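Local atomic coordinates of endoglycosidase (PDB entry 6Q64), a protein that probably hydrolyses O-glycosyl bonds as a family 18 glycoside hydrolase, consistent with a part in the breakdown of complex N-glycans. Residues D249-Q254 with E277-I282; H70-G75 with S97-S102; S263-I268 with L319-G324; G126-L131 with G228-M233; F216-S221 with S245-H250. The protein carries 1 engineered substitution. All blocks are in the same frame, centred on the assembly; numbering follows the deposited sequence.

Contact 1: D249-Q254 with E277-I282; sequences DHYIYQ and ERKTII
Two adjacent parallel strands of the TIM barrel meet here, with Tyr-251, Ile-252 and Tyr-253 in register with Thr-280, Ile-281 and Ile-282. The segment axes diverge by 21°. Three backbone bonds alternate along the pair: Tyr-251 N to Lys-279 O at 2.8 Å, Ile-281 N to Tyr-251 O, also 2.8 Å, and Tyr-253 N to Ile-281 O at 2.9 Å. On the side of Tyr-251, Lys-279 runs obliquely past the phenol, and a bend at its third side-chain torsion (chi3 56°) turns NZ onto Tyr-251 OH at 2.7 Å. The carbonyls of Val-248 and Ser-245 also accept from this ammonium group, so three acceptors fix it at the strand entrance. Thr-280 presents its methyl to the neighbouring ring, CG2 lying 3.4 Å from Tyr-253 CE1. On the other side of the pair the contacts are largely carbon-based: Ile-281 CD1 stands over one face of the His-250 imidazole in a CH-pi contact, 3.8 Å from the ring centroid, while Ile-281 CG2 lies 3.8 Å from Ile-252 CG2, the two side chains lying side by side and pointing the same way. Ile-252 faces the barrel interior, where it touches Phe-74 and Trp-76 of strand 72-76. Tyr-253, Thr-280 and Ile-282 face outward and pack against Ile-268 of helix 261-268, on the chain that connects the two strands.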
# COMPACT_ATOMS: atom_id res chain seq x y z
N ASP A 249 9.73 2.49 1.51
CA ASP A 249 9.74 1.13 2.06
C ASP A 249 9.23 0.15 1.00
O ASP A 249 9.65 -1.04 1.06
CB ASP A 249 8.99 1.12 3.39
CG ASP A 249 9.62 2.02 4.43
OD1 ASP A 249 10.80 1.79 4.75
OD2 ASP A 249 8.94 2.96 4.90
N HIS A 250 8.38 0.57 0.07
CA HIS A 250 7.89 -0.33 -1.02
C HIS A 250 7.61 0.45 -2.30
O HIS A 250 7.17 1.61 -2.22
CB HIS A 250 6.57 -1.05 -0.69
CG HIS A 250 6.71 -2.13 0.31
ND1 HIS A 250 6.49 -1.91 1.64
CD2 HIS A 250 7.12 -3.41 0.20
CE1 HIS A 250 6.75 -3.02 2.33
NE2 HIS A 250 7.14 -3.95 1.46
N TYR A 251 7.84 -0.23 -3.42
CA TYR A 251 7.58 0.26 -4.78
C TYR A 251 6.33 -0.47 -5.25
O TYR A 251 6.39 -1.71 -5.39
CB TYR A 251 8.81 0.01 -5.66
CG TYR A 251 10.15 0.24 -4.99
CD1 TYR A 251 10.40 1.38 -4.26
CD2 TYR A 251 11.17 -0.68 -5.06
CE1 TYR A 251 11.60 1.58 -3.60
CE2 TYR A 251 12.38 -0.49 -4.41
CZ TYR A 251 12.60 0.65 -3.69
OH TYR A 251 13.79 0.88 -3.05
N ILE A 252 5.22 0.23 -5.43
CA ILE A 252 3.91 -0.44 -5.65
C ILE A 252 3.46 -0.13 -7.06
O ILE A 252 3.29 1.08 -7.38
CB ILE A 252 2.84 -0.03 -4.62
CG1 ILE A 252 3.38 -0.10 -3.19
CG2 ILE A 252 1.59 -0.86 -4.80
CD1 ILE A 252 2.33 0.15 -2.14
N TYR A 253 3.27 -1.17 -7.85
CA TYR A 253 2.90 -1.00 -9.27
C TYR A 253 1.48 -1.50 -9.47
O TYR A 253 1.07 -2.51 -8.90
CB TYR A 253 3.90 -1.69 -10.20
CG TYR A 253 5.35 -1.27 -10.08
CD1 TYR A 253 6.15 -1.75 -9.06
CD2 TYR A 253 5.95 -0.45 -11.00
CE1 TYR A 253 7.48 -1.40 -8.97
CE2 TYR A 253 7.28 -0.07 -10.91
CZ TYR A 253 8.06 -0.56 -9.89
OH TYR A 253 9.39 -0.27 -9.80
N GLN A 254 0.76 -0.75 -10.29
CA GLN A 254 -0.52 -1.11 -10.90
C GLN A 254 -0.24 -2.01 -12.10
O GLN A 254 -0.28 -1.51 -13.20
CB GLN A 254 -1.24 0.17 -11.33
CG GLN A 254 -1.92 0.89 -10.20
CD GLN A 254 -1.08 1.95 -9.53
OE1 GLN A 254 -0.99 3.09 -10.00
NE2 GLN A 254 -0.54 1.61 -8.38
N GLU A 277 13.42 -6.19 -5.93
CA GLU A 277 12.65 -7.46 -5.88
C GLU A 277 11.89 -7.56 -4.57
O GLU A 277 10.67 -7.75 -4.63
CB GLU A 277 13.53 -8.69 -5.94
CG GLU A 277 14.24 -8.83 -7.28
CD GLU A 277 15.73 -8.57 -7.24
OE1 GLU A 277 16.12 -7.56 -6.62
OE2 GLU A 277 16.48 -9.39 -7.82
N ARG A 278 12.56 -7.44 -3.43
CA ARG A 278 11.92 -7.69 -2.11
C ARG A 278 11.06 -6.50 -1.67
O ARG A 278 10.18 -6.68 -0.81
CB ARG A 278 12.97 -8.13 -1.09
CG ARG A 278 13.49 -9.54 -1.37
CD ARG A 278 12.43 -10.65 -1.36
NE ARG A 278 11.72 -10.52 -0.09
CZ ARG A 278 10.41 -10.68 0.10
NH1 ARG A 278 9.92 -10.49 1.32
NH2 ARG A 278 9.60 -11.01 -0.88
N LYS A 279 11.21 -5.32 -2.26
CA LYS A 279 10.38 -4.16 -1.86
C LYS A 279 9.29 -3.88 -2.91
O LYS A 279 8.52 -2.91 -2.73
CB LYS A 279 11.26 -2.94 -1.67
CG LYS A 279 12.34 -3.07 -0.62
CD LYS A 279 13.34 -1.92 -0.66
CE LYS A 279 12.73 -0.55 -0.51
NZ LYS A 279 13.79 0.47 -0.34
N THR A 280 9.24 -4.64 -3.99
CA THR A 280 8.25 -4.36 -5.04
C THR A 280 6.95 -5.11 -4.71
O THR A 280 6.98 -6.31 -4.33
CB THR A 280 8.81 -4.67 -6.43
OG1 THR A 280 9.89 -3.77 -6.70
CG2 THR A 280 7.74 -4.49 -7.48
N ILE A 281 5.83 -4.42 -4.84
CA ILE A 281 4.47 -5.00 -4.70
C ILE A 281 3.77 -4.84 -6.05
O ILE A 281 3.80 -3.73 -6.59
CB ILE A 281 3.71 -4.34 -3.53
CG1 ILE A 281 4.14 -4.95 -2.19
CG2 ILE A 281 2.22 -4.49 -3.69
CD1 ILE A 281 3.98 -4.03 -1.02
N ILE A 282 3.20 -5.92 -6.57
CA ILE A 282 2.42 -5.84 -7.84
C ILE A 282 0.96 -6.11 -7.51
O ILE A 282 0.67 -6.97 -6.67
CB ILE A 282 2.98 -6.78 -8.90
CG1 ILE A 282 3.52 -8.09 -8.31
CG2 ILE A 282 4.05 -6.04 -9.67
CD1 ILE A 282 3.88 -9.15 -9.35

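Contact 2: H70-G75 with S97-S102; sequences HVKGFG and SVDFVS
Polar contacts dominate the start of this pairing, where His-70 points its imidazole edge at the carboxylate of Asp-99. His-70 NE2 donates to Asp-99 OD2 over 2.8 Å; the acceptor lies close to the imidazole plane, whereas the donor approaches from 36° above the carboxylate plane. The same oxygen receives Gly-73 N at 3.0 Å through its anti lone pair. Two donors thus grip OD2, while OD1 forms a salt bridge with Arg-66, which would be expected to favour the ionised carboxylate. The Lys-72 side chain crosses that of Asp-99 at about a right angle, its CB 3.5 Å from Asp-99 OD2.

Backbone bonds continue the association: Asp-99 N reaches Gly-73 O at 2.8 Å, and Ser-102 N reaches Gly-75 O at 2.9 Å. These parallel strands are the first and second of the TIM barrel, and their bonding closes the cylinder between the two ends of the eight-strand order.

Aromatic packing occupies the interior. The rings of Phe-74 and Phe-100 meet obliquely, centroids 4.8 Å apart and planes at 45°. Ser-102 OG lies at the edge of the Phe-74 ring, 3.6 Å from CE1, and is also hydrogen-bonded to Asp-186.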
# COMPACT_ATOMS: atom_id res chain seq x y z
N HIS A 70 8.44 -12.67 3.62
CA HIS A 70 7.32 -13.44 3.04
C HIS A 70 6.73 -12.61 1.91
O HIS A 70 7.11 -11.46 1.80
CB HIS A 70 6.28 -13.78 4.11
CG HIS A 70 5.57 -12.61 4.69
ND1 HIS A 70 6.08 -11.90 5.77
CD2 HIS A 70 4.38 -12.05 4.37
CE1 HIS A 70 5.26 -10.89 6.04
NE2 HIS A 70 4.19 -10.98 5.21
N VAL A 71 5.85 -13.18 1.09
CA VAL A 71 5.06 -12.36 0.13
C VAL A 71 4.03 -11.58 0.95
O VAL A 71 3.08 -12.19 1.40
CB VAL A 71 4.36 -13.23 -0.90
CG1 VAL A 71 3.56 -12.35 -1.82
CG2 VAL A 71 5.34 -14.09 -1.67
N LYS A 72 4.28 -10.30 1.18
CA LYS A 72 3.36 -9.39 1.88
C LYS A 72 2.05 -9.34 1.12
O LYS A 72 2.04 -9.58 -0.11
CB LYS A 72 3.97 -8.00 2.02
CG LYS A 72 4.98 -7.92 3.15
CD LYS A 72 5.56 -6.54 3.36
CE LYS A 72 6.70 -6.61 4.35
NZ LYS A 72 7.06 -5.24 4.80
N GLY A 73 0.96 -9.12 1.86
CA GLY A 73 -0.38 -8.93 1.29
C GLY A 73 -0.78 -7.51 1.55
O GLY A 73 -0.59 -7.06 2.69
N PHE A 74 -1.28 -6.84 0.52
CA PHE A 74 -1.60 -5.40 0.53
C PHE A 74 -2.91 -5.19 -0.24
O PHE A 74 -3.37 -6.09 -0.98
CB PHE A 74 -0.40 -4.65 -0.08
CG PHE A 74 -0.71 -3.26 -0.60
CD1 PHE A 74 -0.65 -2.16 0.24
CD2 PHE A 74 -1.07 -3.07 -1.92
CE1 PHE A 74 -0.96 -0.90 -0.23
CE2 PHE A 74 -1.38 -1.82 -2.39
CZ PHE A 74 -1.34 -0.74 -1.54
N GLY A 75 -3.50 -4.02 -0.10
CA GLY A 75 -4.53 -3.56 -1.05
C GLY A 75 -4.93 -2.13 -0.78
O GLY A 75 -4.61 -1.56 0.31
N SER A 97 -3.55 -12.67 6.79
CA SER A 97 -2.33 -12.67 5.95
C SER A 97 -2.08 -11.29 5.32
O SER A 97 -1.04 -11.11 4.69
CB SER A 97 -2.48 -13.71 4.86
OG SER A 97 -3.70 -13.49 4.13
N VAL A 98 -3.03 -10.36 5.40
CA VAL A 98 -2.80 -8.96 4.94
C VAL A 98 -1.85 -8.26 5.91
O VAL A 98 -2.19 -8.19 7.07
CB VAL A 98 -4.13 -8.22 4.84
CG1 VAL A 98 -3.92 -6.73 4.88
CG2 VAL A 98 -4.89 -8.61 3.59
N ASP A 99 -0.74 -7.70 5.41
CA ASP A 99 0.32 -7.05 6.23
C ASP A 99 0.03 -5.57 6.42
O ASP A 99 0.23 -5.09 7.56
CB ASP A 99 1.68 -7.19 5.58
CG ASP A 99 2.10 -8.64 5.64
OD1 ASP A 99 2.42 -9.08 6.74
OD2 ASP A 99 2.02 -9.30 4.61
N PHE A 100 -0.41 -4.90 5.37
CA PHE A 100 -0.76 -3.46 5.45
C PHE A 100 -1.71 -3.08 4.32
O PHE A 100 -1.91 -3.83 3.38
CB PHE A 100 0.50 -2.58 5.44
CG PHE A 100 1.17 -2.40 4.10
CD1 PHE A 100 1.94 -3.41 3.55
CD2 PHE A 100 1.03 -1.22 3.39
CE1 PHE A 100 2.57 -3.23 2.32
CE2 PHE A 100 1.64 -1.05 2.16
CZ PHE A 100 2.42 -2.05 1.63
N VAL A 101 -2.22 -1.86 4.37
CA VAL A 101 -3.32 -1.46 3.47
C VAL A 101 -3.23 0.05 3.26
O VAL A 101 -2.73 0.78 4.16
CB VAL A 101 -4.63 -1.94 4.13
CG1 VAL A 101 -5.71 -0.90 4.23
CG2 VAL A 101 -5.16 -3.23 3.50
N SER A 102 -3.66 0.48 2.09
CA SER A 102 -3.85 1.90 1.75
C SER A 102 -5.34 2.20 1.70
O SER A 102 -6.06 1.44 1.02
CB SER A 102 -3.16 2.22 0.46
OG SER A 102 -1.78 2.43 0.69

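Contact 3: S263-I268 with L319-G324; sequences SVIYKI and LDLPSG
Apolar packing joins Ile-265 and Ile-268, one helical turn of 263-268, to Leu-319, Leu-321 and Pro-322 of the facing loop; no hydrogen bond crosses between the segments. Ile-265 contributes both branches. Its CG2 approaches the pyrrolidine of Pro-322, 4.0 Å from CG and nearly as close to CD, the two side chains sliding past each other in opposite directions. Its other branch points at Leu-319, with Ile-265 CG1 4.3 Å from Leu-319 CD1. Ile-268 works through the end of its longer branch: CG1 sits between the backbone N and the carbonyl carbon (chi1 63°), and CD1 reaches Leu-321 CD2 at 4.0 Å, the side chains crossing at about a right angle. The same Ile-268 CD1 comes 4.3 Å from Leu-319 CD2, so it meets a methyl of each leucine.

Polar bonding is confined to the separate segments and their surroundings. A type I turn from Leu-321 to Gly-324, closed by Gly-324 N to Leu-321 O at 2.7 Å, reverses the loop within the patch itself, since Leu-321 and Pro-322 are its first two residues. Beside that patch, Asp-320 is directed away from the helix and forms salt bridges with Arg-326 and Arg-302.

The contact lies on the periphery of the barrel, about 19 Å from the chain centre. Beneath it, Ile-268 and Leu-319 both touch Ile-282 of strand 280-285, while Leu-321 leans on Trp-276 and Glu-277 of helix 276-279.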
# COMPACT_ATOMS: atom_id res chain seq x y z
N SER A 263 6.02 -9.59 -19.35
CA SER A 263 5.56 -8.18 -19.47
C SER A 263 5.41 -7.52 -18.09
O SER A 263 5.51 -6.28 -18.02
CB SER A 263 4.31 -8.03 -20.30
OG SER A 263 3.18 -8.56 -19.63
N VAL A 264 5.26 -8.30 -17.03
CA VAL A 264 5.14 -7.73 -15.65
C VAL A 264 6.55 -7.46 -15.12
O VAL A 264 6.77 -6.38 -14.58
CB VAL A 264 4.37 -8.67 -14.71
CG1 VAL A 264 4.23 -8.12 -13.30
CG2 VAL A 264 3.01 -8.98 -15.28
N ILE A 265 7.44 -8.43 -15.28
CA ILE A 265 8.89 -8.30 -14.95
C ILE A 265 9.45 -7.07 -15.68
O ILE A 265 10.12 -6.26 -15.00
CB ILE A 265 9.66 -9.58 -15.28
CG1 ILE A 265 8.97 -10.80 -14.66
CG2 ILE A 265 11.11 -9.44 -14.82
CD1 ILE A 265 9.79 -12.05 -14.54
N TYR A 266 9.11 -6.86 -16.95
CA TYR A 266 9.68 -5.71 -17.69
C TYR A 266 9.29 -4.42 -16.98
O TYR A 266 10.09 -3.47 -16.92
CB TYR A 266 9.29 -5.68 -19.16
CG TYR A 266 9.71 -4.40 -19.84
CD1 TYR A 266 8.98 -3.24 -19.66
CD2 TYR A 266 10.83 -4.35 -20.64
CE1 TYR A 266 9.32 -2.05 -20.27
CE2 TYR A 266 11.19 -3.17 -21.28
CZ TYR A 266 10.44 -2.01 -21.09
OH TYR A 266 10.78 -0.82 -21.67
N LYS A 267 8.09 -4.39 -16.44
CA LYS A 267 7.51 -3.18 -15.81
C LYS A 267 8.24 -2.85 -14.51
O LYS A 267 8.36 -1.65 -14.21
CB LYS A 267 6.02 -3.37 -15.54
CG LYS A 267 5.42 -2.30 -14.64
CD LYS A 267 3.91 -2.34 -14.61
CE LYS A 267 3.27 -0.98 -14.72
NZ LYS A 267 1.99 -1.07 -15.44
N ILE A 268 8.64 -3.86 -13.73
CA ILE A 268 9.11 -3.63 -12.33
C ILE A 268 10.62 -3.84 -12.22
O ILE A 268 11.17 -3.51 -11.15
CB ILE A 268 8.37 -4.53 -11.31
CG1 ILE A 268 8.61 -6.01 -11.55
CG2 ILE A 268 6.88 -4.24 -11.31
CD1 ILE A 268 8.23 -6.85 -10.40
N LEU A 319 5.82 -15.03 -8.10
CA LEU A 319 6.71 -14.47 -9.16
C LEU A 319 8.15 -14.55 -8.69
O LEU A 319 8.50 -13.77 -7.78
CB LEU A 319 6.34 -13.01 -9.41
CG LEU A 319 7.04 -12.37 -10.59
CD1 LEU A 319 6.58 -12.98 -11.88
CD2 LEU A 319 6.77 -10.89 -10.63
N ASP A 320 8.91 -15.50 -9.24
CA ASP A 320 10.37 -15.66 -9.09
C ASP A 320 10.99 -14.72 -10.10
O ASP A 320 10.74 -14.92 -11.26
CB ASP A 320 10.77 -17.12 -9.29
CG ASP A 320 10.31 -17.98 -8.11
OD1 ASP A 320 10.10 -17.37 -7.01
OD2 ASP A 320 10.25 -19.25 -8.28
N LEU A 321 11.67 -13.67 -9.67
CA LEU A 321 12.39 -12.72 -10.58
C LEU A 321 13.68 -13.30 -11.14
O LEU A 321 14.12 -14.36 -10.74
CB LEU A 321 12.61 -11.45 -9.77
CG LEU A 321 11.27 -10.79 -9.53
CD1 LEU A 321 11.04 -10.41 -8.09
CD2 LEU A 321 11.12 -9.62 -10.47
N PRO A 322 14.31 -12.68 -12.16
CA PRO A 322 15.41 -13.34 -12.88
C PRO A 322 16.59 -13.63 -11.93
O PRO A 322 17.21 -14.64 -12.06
CB PRO A 322 15.74 -12.38 -14.00
CG PRO A 322 14.49 -11.51 -14.10
CD PRO A 322 14.04 -11.33 -12.68
N SER A 323 16.76 -12.76 -10.93
CA SER A 323 17.74 -12.97 -9.83
C SER A 323 17.45 -14.24 -9.06
O SER A 323 18.34 -14.68 -8.40
CB SER A 323 17.76 -11.81 -8.91
OG SER A 323 16.69 -11.87 -8.01
N GLY A 324 16.22 -14.75 -9.07
CA GLY A 324 15.78 -15.92 -8.29
C GLY A 324 14.98 -15.50 -7.06
O GLY A 324 14.44 -16.34 -6.36

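Contact 4: G126-L131 with G228-M233; sequences GGKALL and GRMLVM
Lys-128, Leu-130, Met-230 and Val-232 meet through aliphatic chains and a selenium atom, with no flat side chain taking part; the rings concerned, Phe-100 and His-250, belong to flanking parts of the fold. Both touch Met-230, present as selenomethionine, and Phe-100 also touches Lys-128 and Leu-130. Leu-130 divides its two methyls between the facing residues: CD1 lies 4.0 Å from Val-232 CG1, and CD2 lies 4.2 Å from Met-230 CB. In both pairs the side chains cross at about a right angle. Lys-128 passes Met-230 on a slant, its CD 3.9 Å from SE. The selenomethionine is extended as far as SE and then bends at its third torsion (chi3 88°), which turns the terminal CE aside from the line of the chain. Further along the lysine, NZ stands 4.2 Å from Gly-228 O, too long for a hydrogen bond.

The axes of the short strand segments come no closer than 8.7 Å and are inclined at 57°, so side chains alone bridge them. Strand 184-189 lies between these strands in the barrel sheet, and the contact therefore spans second neighbours across the interior. Strand 100-102 flanks 128-131 on its other side, while Leu-231 points away from the contact onto helix 211-224.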
# COMPACT_ATOMS: atom_id res chain seq x y z
N GLY A 126 -0.90 -7.69 13.29
CA GLY A 126 0.27 -6.78 13.25
C GLY A 126 0.12 -5.69 12.21
O GLY A 126 1.12 -5.38 11.53
N GLY A 127 -1.10 -5.21 12.01
CA GLY A 127 -1.49 -4.59 10.72
C GLY A 127 -1.13 -3.12 10.67
O GLY A 127 -0.93 -2.52 11.76
N LYS A 128 -1.06 -2.56 9.46
CA LYS A 128 -0.72 -1.12 9.26
C LYS A 128 -1.62 -0.49 8.19
O LYS A 128 -1.81 -1.09 7.08
CB LYS A 128 0.74 -0.97 8.86
CG LYS A 128 1.76 -1.27 9.95
CD LYS A 128 3.17 -1.14 9.43
CE LYS A 128 4.20 -1.78 10.33
NZ LYS A 128 4.20 -1.14 11.66
N ALA A 129 -2.10 0.71 8.48
CA ALA A 129 -3.00 1.44 7.57
C ALA A 129 -2.35 2.75 7.15
O ALA A 129 -1.86 3.51 8.03
CB ALA A 129 -4.33 1.66 8.23
N LEU A 130 -2.35 3.01 5.84
CA LEU A 130 -1.70 4.18 5.23
C LEU A 130 -2.74 5.16 4.72
O LEU A 130 -3.66 4.71 4.02
CB LEU A 130 -0.86 3.72 4.03
CG LEU A 130 0.25 2.74 4.35
CD1 LEU A 130 1.14 2.60 3.14
CD2 LEU A 130 1.05 3.19 5.57
N LEU A 131 -2.52 6.44 4.94
CA LEU A 131 -3.17 7.47 4.11
C LEU A 131 -2.63 7.35 2.69
O LEU A 131 -1.55 6.82 2.54
CB LEU A 131 -2.92 8.85 4.70
CG LEU A 131 -3.95 9.26 5.74
CD1 LEU A 131 -3.98 10.77 5.90
CD2 LEU A 131 -5.34 8.74 5.37
N GLY A 228 8.66 4.50 13.47
CA GLY A 228 8.29 3.14 13.05
C GLY A 228 7.28 3.13 11.92
O GLY A 228 6.87 2.04 11.52
N ARG A 229 6.89 4.29 11.37
CA ARG A 229 5.89 4.36 10.27
C ARG A 229 6.54 4.15 8.90
O ARG A 229 7.76 4.15 8.76
CB ARG A 229 5.14 5.70 10.33
CG ARG A 229 4.24 5.78 11.55
CD ARG A 229 3.38 7.01 11.62
NE ARG A 229 3.63 7.58 12.94
CZ ARG A 229 2.79 7.55 13.98
NH1 ARG A 229 1.60 6.99 13.88
NH2 ARG A 229 3.17 8.10 15.11
N MSE A 230 5.69 4.04 7.89
CA MSE A 230 6.05 3.59 6.57
C MSE A 230 5.86 4.73 5.58
O MSE A 230 4.89 5.47 5.65
CB MSE A 230 5.10 2.48 6.14
CG MSE A 230 5.55 1.06 6.47
SE MSE A 230 4.10 -0.11 5.82
CE MSE A 230 4.54 -0.49 3.97
N LEU A 231 6.78 4.80 4.60
CA LEU A 231 6.53 5.62 3.43
C LEU A 231 6.60 4.71 2.21
O LEU A 231 7.44 3.82 2.22
CB LEU A 231 7.54 6.76 3.32
CG LEU A 231 7.40 7.61 2.05
CD1 LEU A 231 6.01 8.21 1.94
CD2 LEU A 231 8.44 8.72 2.02
N VAL A 232 5.80 4.99 1.20
CA VAL A 232 5.48 4.03 0.12
C VAL A 232 5.02 4.83 -1.10
O VAL A 232 4.44 5.91 -0.96
CB VAL A 232 4.41 3.06 0.67
CG1 VAL A 232 3.20 2.87 -0.25
CG2 VAL A 232 5.03 1.73 1.07
N MSE A 233 5.27 4.30 -2.29
CA MSE A 233 5.03 5.07 -3.50
C MSE A 233 4.45 4.13 -4.56
O MSE A 233 4.93 3.01 -4.74
CB MSE A 233 6.33 5.76 -3.92
CG MSE A 233 6.46 6.09 -5.42
SE MSE A 233 7.46 7.77 -5.85
CE MSE A 233 7.35 7.41 -7.73

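Contact 5: F216-S221 with S245-H250; sequences FIETLS and SKLVDH
A type I turn from Ser-245 to Val-248, with Val-248 N bonded to Ser-245 O at 3.2 Å, faces helix segment 216-221, where the CA atoms of Ser-221 and Leu-247 come within 6.1 Å. Leu-247 points at the helix and meets three of its residues. Ile-217 uses its shorter branch, CG2 lying 4.1 Å from Leu-247 CB and 4.3 Å from Val-248 CG2. Glu-218 turns its CB away from the loop, yet the aliphatic CG still lies 4.1 Å from Leu-247 CD1; its carboxylate is engaged by Gln-214, one turn earlier. At the other end of the patch Leu-247 CD2 rests 4.0 Å from Ser-221 CB. The one polar link is weak: Ser-221 OG donates to Leu-247 O over 2.8 Å, and the Ser-221 first torsion, -109°, lies away from the usual staggered positions. Ser-221 OG also lies 3.6 Å from Leu-247 CB.

Ile-217 and Leu-220 rest on Leu-231 of strand 230-235, and Val-248 leads towards strand 251-254. Packing of an outer helix against both a strand and the loop entering the next strand is consistent with the helical layer surrounding a TIM barrel.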
# COMPACT_ATOMS: atom_id res chain seq x y z
N PHE A 216 10.47 16.75 -0.39
CA PHE A 216 9.13 16.25 -0.03
C PHE A 216 9.30 14.93 0.72
O PHE A 216 9.06 14.83 1.95
CB PHE A 216 8.28 16.10 -1.29
CG PHE A 216 6.88 15.64 -0.99
CD1 PHE A 216 6.06 16.38 -0.16
CD2 PHE A 216 6.40 14.43 -1.50
CE1 PHE A 216 4.77 15.95 0.14
CE2 PHE A 216 5.12 14.00 -1.20
CZ PHE A 216 4.31 14.77 -0.38
N ILE A 217 9.77 13.93 -0.01
CA ILE A 217 10.07 12.56 0.48
C ILE A 217 11.07 12.63 1.63
O ILE A 217 10.94 11.85 2.55
CB ILE A 217 10.63 11.72 -0.68
CG1 ILE A 217 9.58 11.49 -1.76
CG2 ILE A 217 11.23 10.43 -0.17
CD1 ILE A 217 10.16 10.95 -3.02
N GLU A 218 12.06 13.52 1.54
CA GLU A 218 13.08 13.67 2.60
C GLU A 218 12.39 14.03 3.92
O GLU A 218 12.77 13.44 4.96
CB GLU A 218 14.12 14.71 2.19
CG GLU A 218 15.50 14.16 1.90
CD GLU A 218 16.49 15.24 1.47
OE1 GLU A 218 16.50 16.33 2.09
OE2 GLU A 218 17.23 15.00 0.49
N THR A 219 11.39 14.93 3.87
CA THR A 219 10.68 15.48 5.06
C THR A 219 9.73 14.45 5.66
O THR A 219 9.67 14.36 6.89
CB THR A 219 9.84 16.73 4.77
OG1 THR A 219 10.61 17.70 4.04
CG2 THR A 219 9.33 17.36 6.05
N LEU A 220 9.01 13.70 4.83
CA LEU A 220 8.21 12.54 5.30
C LEU A 220 9.12 11.50 5.96
O LEU A 220 8.83 11.17 7.11
CB LEU A 220 7.43 11.95 4.13
CG LEU A 220 6.40 12.90 3.51
CD1 LEU A 220 5.85 12.35 2.20
CD2 LEU A 220 5.28 13.16 4.48
N SER A 221 10.20 11.03 5.33
CA SER A 221 11.12 10.04 5.97
C SER A 221 11.62 10.59 7.31
O SER A 221 11.55 9.84 8.30
CB SER A 221 12.27 9.58 5.10
OG SER A 221 12.07 8.22 4.71
N SER A 245 15.30 6.11 -3.23
CA SER A 245 14.62 4.80 -3.07
C SER A 245 14.87 4.22 -1.66
O SER A 245 14.02 3.50 -1.15
CB SER A 245 15.01 3.85 -4.18
OG SER A 245 16.09 3.01 -3.79
N LYS A 246 16.01 4.49 -1.03
CA LYS A 246 16.27 3.93 0.32
C LYS A 246 15.31 4.56 1.34
O LYS A 246 15.16 4.00 2.41
CB LYS A 246 17.73 4.14 0.73
CG LYS A 246 18.71 3.35 -0.12
CD LYS A 246 20.17 3.58 0.23
CE LYS A 246 21.10 2.65 -0.53
NZ LYS A 246 22.30 3.38 -0.99
N LEU A 247 14.66 5.66 1.00
CA LEU A 247 13.79 6.39 1.95
C LEU A 247 12.33 5.92 1.82
O LEU A 247 11.47 6.38 2.64
CB LEU A 247 13.89 7.88 1.66
CG LEU A 247 15.20 8.57 2.05
CD1 LEU A 247 15.02 10.06 1.87
CD2 LEU A 247 15.63 8.24 3.47
N VAL A 248 12.08 5.02 0.87
CA VAL A 248 10.74 4.48 0.52
C VAL A 248 10.69 2.97 0.72
O VAL A 248 11.49 2.24 0.11
CB VAL A 248 10.42 4.87 -0.91
CG1 VAL A 248 9.20 4.15 -1.43
CG2 VAL A 248 10.26 6.37 -1.00
N ASP A 249 9.73 2.49 1.51
CA ASP A 249 9.74 1.13 2.06
C ASP A 249 9.23 0.15 1.00
O ASP A 249 9.65 -1.04 1.06
CB ASP A 249 8.99 1.12 3.39
CG ASP A 249 9.62 2.02 4.43
OD1 ASP A 249 10.80 1.79 4.75
OD2 ASP A 249 8.94 2.96 4.90
N HIS A 250 8.38 0.57 0.07
CA HIS A 250 7.89 -0.33 -1.02
C HIS A 250 7.61 0.45 -2.30
O HIS A 250 7.17 1.61 -2.22
CB HIS A 250 6.57 -1.05 -0.69
CG HIS A 250 6.71 -2.13 0.31
ND1 HIS A 250 6.49 -1.91 1.64
CD2 HIS A 250 7.12 -3.41 0.20
CE1 HIS A 250 6.75 -3.02 2.33
NE2 HIS A 250 7.14 -3.95 1.46

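Overall arrangement
From the N terminus, contact 2 comes first: it closes the loop from 70-75 to 97-102 and seals the barrel between its first two strands. Contact 4 then spans the long excursion from 126-131 to 228-233. Contact 5 crosses it, since 216-221 precedes 228-233 while 245-250 follows, and ties an outer helix to the loop entering strand 251-254. Contact 1 begins where contact 5 ends, sharing Asp-249 and His-250, and contact 3 crosses contact 1, carrying the packing outward to the periphery. Contacts 1, 2 and 4 all reach the one sheet, their centres 10 to 13 Å apart; contacts 3 and 4 lie about 25 Å apart between centres.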